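Local coordinates for protein major pollen allergen Jun a 1 (Juniperus ashei, PDB 1PXZ) that cleaves pectate weakly as a calcium-dependent polysaccharide lyase of family 1 and is a major cedar pollen allergen, at residues V238-A241 against N242-Y245; D301-I304 against N305-F309. All coordinates share one frame; numbering follows the deposited sequence.

In the fold
Both contacts are local and lie two coils apart on the right-handed parallel beta-helix, with the coil of strands 260-264 and 267-269 between them; their centres are 13 Å apart. Contact 1 comes first along the chain, within the family's pectate lyase range, where strand 237-241 bends into strand 244-245. Contact 2 follows, where strand 302-304 ends and the chain turns back. Strands 244-245, 267-269 and 302-304 run parallel side by side. The contacts' nearest atoms remain about 5 Å apart. Contact 1 is buried, with Val240, Asn243 and Tyr245 turned to the inside of the coil; contact 2 is at the surface, its centre about 24 Å from the chain's centre, and overlaps the IgE-binding region 296-306.

Contact 1 (V238-A241 against N242-Y245); sequences VHVA and NNNY
The hydroxyl of Tyr245 is hydrogen-bonded to the backbone oxygen of Met230 and also packs against Val240, whose CG1 lies 3.3 Å from Tyr245 OH. That methyl meets the phenol at the ring edge, near its plane, and the two side chains cross at about a right angle. With CG1 anti to the backbone N of Val240 (chi1 -176°), the branch is set toward the bend. Asn243 flanks this pair, its amide group beside Val240 and crossing it at about a right angle, its CG 3.7 Å from Ala241 O.

The bend itself rests on Asn242, which has left-handed helical backbone angles. They turn the chain sharply between two short strands, leaving Val240, Asn243 and Tyr245 on the same side. Ala241 turns the other way, its CB 3.6 Å above one face of the His239 ring.

This is the short turn between two strands of a beta-helix coil. Asn220, Asn243 and Asn266 recur at matching places on consecutive coils, as in the asparagine ladder of pectate lyases, and Asn266 accepts a hydrogen bond from Asn243 N. Tyr245 likewise lies between Phe222 and Phe268, on strands 221-222 and 267-269 of the neighbouring coils.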
loop_
_atom_site.group_PDB
_atom_site.type_symbol
_atom_site.label_atom_id
_atom_site.label_comp_id
_atom_site.label_asym_id
_atom_site.label_seq_id
_atom_site.Cartn_x
_atom_site.Cartn_y
_atom_site.Cartn_z
ATOM N N VAL A 238 -1.492 -12.898 3.228
ATOM C CA VAL A 238 -1.594 -11.885 2.179
ATOM C C VAL A 238 -2.248 -12.490 0.940
ATOM O O VAL A 238 -1.749 -13.506 0.453
ATOM C CB VAL A 238 -0.236 -11.306 1.743
ATOM C CG1 VAL A 238 -0.500 -10.077 0.867
ATOM C CG2 VAL A 238 0.644 -10.952 2.918
ATOM N N HIS A 239 -3.304 -11.867 0.459
ATOM C CA HIS A 239 -3.936 -12.238 -0.799
ATOM C C HIS A 239 -3.389 -11.351 -1.920
ATOM O O HIS A 239 -3.623 -10.141 -1.908
ATOM C CB HIS A 239 -5.459 -12.134 -0.686
ATOM C CG HIS A 239 -6.218 -12.600 -1.880
ATOM N ND1 HIS A 239 -7.392 -12.035 -2.306
ATOM C CD2 HIS A 239 -5.919 -13.616 -2.747
ATOM C CE1 HIS A 239 -7.818 -12.661 -3.394
ATOM N NE2 HIS A 239 -6.945 -13.630 -3.680
ATOM N N VAL A 240 -2.661 -11.937 -2.848
ATOM C CA VAL A 240 -2.041 -11.182 -3.952
ATOM C C VAL A 240 -2.806 -11.463 -5.231
ATOM O O VAL A 240 -2.620 -12.535 -5.811
ATOM C CB VAL A 240 -0.556 -11.541 -4.100
ATOM C CG1 VAL A 240 0.126 -10.689 -5.178
ATOM C CG2 VAL A 240 0.205 -11.340 -2.792
ATOM N N ALA A 241 -3.675 -10.537 -5.671
ATOM C CA ALA A 241 -4.625 -10.861 -6.726
ATOM C C ALA A 241 -4.663 -9.907 -7.909
ATOM O O ALA A 241 -4.783 -8.695 -7.697
ATOM C CB ALA A 241 -6.034 -10.871 -6.102
ATOM N N ASN A 242 -4.609 -10.391 -9.141
ATOM C CA ASN A 242 -4.754 -9.595 -10.354
ATOM C C ASN A 242 -3.813 -8.382 -10.380
ATOM O O ASN A 242 -4.200 -7.268 -10.745
ATOM C CB ASN A 242 -6.198 -9.149 -10.510
ATOM C CG ASN A 242 -7.042 -10.247 -11.137
ATOM O OD1 ASN A 242 -6.570 -11.211 -11.751
ATOM N ND2 ASN A 242 -8.332 -10.064 -10.975
ATOM N N ASN A 243 -2.557 -8.642 -10.002
ATOM C CA ASN A 243 -1.518 -7.628 -10.183
ATOM C C ASN A 243 -0.685 -7.931 -11.426
ATOM O O ASN A 243 -0.646 -9.086 -11.843
ATOM C CB ASN A 243 -0.585 -7.598 -8.979
ATOM C CG ASN A 243 -1.287 -7.531 -7.638
ATOM O OD1 ASN A 243 -1.546 -8.524 -6.950
ATOM N ND2 ASN A 243 -1.576 -6.292 -7.257
ATOM N N ASN A 244 -0.012 -6.937 -11.991
ATOM C CA ASN A 244 0.806 -7.115 -13.198
ATOM C C ASN A 244 2.269 -6.883 -12.886
ATOM O O ASN A 244 2.629 -5.825 -12.346
ATOM C CB ASN A 244 0.301 -6.138 -14.263
ATOM C CG ASN A 244 0.761 -6.442 -15.667
ATOM O OD1 ASN A 244 0.960 -7.602 -16.033
ATOM N ND2 ASN A 244 0.942 -5.419 -16.495
ATOM N N TYR A 245 3.161 -7.830 -13.180
ATOM C CA TYR A 245 4.551 -7.702 -12.796
ATOM C C TYR A 245 5.461 -7.610 -14.032
ATOM O O TYR A 245 5.476 -8.539 -14.835
ATOM C CB TYR A 245 5.038 -8.878 -11.941
ATOM C CG TYR A 245 4.458 -9.035 -10.555
ATOM C CD1 TYR A 245 3.156 -9.552 -10.433
ATOM C CD2 TYR A 245 5.152 -8.701 -9.405
ATOM C CE1 TYR A 245 2.603 -9.709 -9.177
ATOM C CE2 TYR A 245 4.608 -8.861 -8.132
ATOM C CZ TYR A 245 3.318 -9.369 -8.056
ATOM O OH TYR A 245 2.727 -9.538 -6.817
#

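Contact 2 (D301-I304 against N305-F309); sequences DAFI and NGAYF
Phe303 turns back toward the returning chain and meets Ala307 and Phe309 through CD1, CE1 and CZ of its ring. The CB of Ala307 lies at the ring edge, in its plane, 4.0 Å from Phe303 CD1. Farther along, Phe303 CE1 approaches Phe309 CB at 3.8 Å. The two phenylalanine side chains cross obliquely, and it is the CB of Phe309, rather than its ring, that meets the Phe303 ring. Different first torsions account for this: Phe303 CG sits beside its own backbone N (chi1 -60°), whereas Phe309 CG is anti to its N (chi1 -173°) and carries the second ring onward to Asp301, where CD2 of Phe309 is 4.3 Å from Asp301 OD2. That carboxylate is held in place by Ser298, Ser263 and the backbone N of Asn266.

The aromatic contact spans a tight reversal. Ala307 N donates to Ile304 O over 3.3 Å, nearly straight at the hydrogen (162°), although the donor stands well above the carbonyl plane. A water adds a second link across the bend, donating to Phe303 O and accepting from Gly306 N at 3.0 Å. Asn305 is fastened to the preceding coil: its ND2 bonds to Ala270 O, and its own carbonyl takes a bond from Lys277 NZ.

Asn305 and Gly306 occupy the two central positions, both with positive phi; the glycine has no CB to collide with the carbonyl oxygen before it. The four residues from Ile304 to Ala307 thus form a type I' beta turn with the familiar Asn-Gly pair at its corner, at the end of a parallel beta-helix strand and partly within the IgE-binding region 296-306.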
loop_
_atom_site.group_PDB
_atom_site.type_symbol
_atom_site.label_atom_id
_atom_site.label_comp_id
_atom_site.label_asym_id
_atom_site.label_seq_id
_atom_site.Cartn_x
_atom_site.Cartn_y
_atom_site.Cartn_z
ATOM N N ASP A 301 -2.583 -17.981 -12.177
ATOM C CA ASP A 301 -1.517 -17.018 -12.495
ATOM C C ASP A 301 -1.099 -17.199 -13.939
ATOM O O ASP A 301 -1.282 -18.262 -14.530
ATOM C CB ASP A 301 -0.334 -17.208 -11.555
ATOM C CG ASP A 301 -0.536 -16.667 -10.145
ATOM O OD1 ASP A 301 -1.317 -15.698 -9.970
ATOM O OD2 ASP A 301 0.091 -17.193 -9.188
ATOM N N ALA A 302 -0.536 -16.160 -14.546
ATOM C CA ALA A 302 0.022 -16.285 -15.895
ATOM C C ALA A 302 1.533 -16.073 -15.830
ATOM O O ALA A 302 1.955 -15.247 -15.008
ATOM C CB ALA A 302 -0.647 -15.321 -16.847
ATOM N N PHE A 303 2.310 -16.782 -16.647
ATOM C CA PHE A 303 3.768 -16.749 -16.535
ATOM C C PHE A 303 4.381 -16.461 -17.897
ATOM O O PHE A 303 4.090 -17.139 -18.867
ATOM C CB PHE A 303 4.359 -18.069 -15.999
ATOM C CG PHE A 303 3.809 -18.376 -14.611
ATOM C CD1 PHE A 303 4.408 -17.841 -13.496
ATOM C CD2 PHE A 303 2.696 -19.180 -14.434
ATOM C CE1 PHE A 303 3.900 -18.086 -12.232
ATOM C CE2 PHE A 303 2.171 -19.438 -13.181
ATOM C CZ PHE A 303 2.781 -18.885 -12.076
ATOM N N ILE A 304 5.222 -15.442 -17.951
ATOM C CA ILE A 304 5.790 -15.032 -19.232
ATOM C C ILE A 304 7.308 -15.076 -19.129
ATOM O O ILE A 304 7.891 -14.844 -18.061
ATOM C CB ILE A 304 5.265 -13.632 -19.578
ATOM C CG1 ILE A 304 3.737 -13.583 -19.708
ATOM C CG2 ILE A 304 5.932 -13.084 -20.828
ATOM C CD1 ILE A 304 3.163 -12.181 -19.718
ATOM N N ASN A 305 7.964 -15.391 -20.244
ATOM C CA ASN A 305 9.417 -15.372 -20.318
ATOM C C ASN A 305 10.050 -16.310 -19.314
ATOM O O ASN A 305 11.130 -16.009 -18.799
ATOM C CB ASN A 305 9.990 -13.949 -20.112
ATOM C CG ASN A 305 11.380 -13.823 -20.724
ATOM O OD1 ASN A 305 11.613 -14.322 -21.836
ATOM N ND2 ASN A 305 12.352 -13.181 -20.082
ATOM N N GLY A 306 9.419 -17.459 -19.042
ATOM C CA GLY A 306 10.116 -18.460 -18.236
ATOM C C GLY A 306 9.879 -18.337 -16.743
ATOM O O GLY A 306 10.440 -19.079 -15.936
ATOM N N ALA A 307 9.049 -17.391 -16.330
ATOM C CA ALA A 307 8.708 -17.233 -14.919
ATOM C C ALA A 307 8.043 -18.485 -14.353
ATOM O O ALA A 307 7.261 -19.106 -15.073
ATOM C CB ALA A 307 7.733 -16.063 -14.762
ATOM N N TYR A 308 8.301 -18.800 -13.092
ATOM C CA TYR A 308 7.534 -19.845 -12.427
ATOM C C TYR A 308 7.417 -19.572 -10.934
ATOM O O TYR A 308 8.253 -18.883 -10.331
ATOM C CB TYR A 308 8.183 -21.231 -12.657
ATOM C CG TYR A 308 9.620 -21.307 -12.193
ATOM C CD1 TYR A 308 10.663 -20.969 -13.064
ATOM C CD2 TYR A 308 9.931 -21.705 -10.912
ATOM C CE1 TYR A 308 11.955 -21.051 -12.589
ATOM C CE2 TYR A 308 11.229 -21.795 -10.440
ATOM C CZ TYR A 308 12.239 -21.455 -11.306
ATOM O OH TYR A 308 13.540 -21.522 -10.856
ATOM N N PHE A 309 6.361 -20.142 -10.357
ATOM C CA PHE A 309 6.053 -19.988 -8.933
ATOM C C PHE A 309 6.223 -21.334 -8.252
ATOM O O PHE A 309 5.618 -22.309 -8.695
ATOM C CB PHE A 309 4.621 -19.479 -8.808
ATOM C CG PHE A 309 4.095 -19.084 -7.448
ATOM C CD1 PHE A 309 3.850 -19.982 -6.430
ATOM C CD2 PHE A 309 3.829 -17.733 -7.223
ATOM C CE1 PHE A 309 3.364 -19.590 -5.197
ATOM C CE2 PHE A 309 3.342 -17.326 -5.996
ATOM C CZ PHE A 309 3.095 -18.237 -4.986
HETATM O O HOH W 1 6.710 -18.557 -19.796
#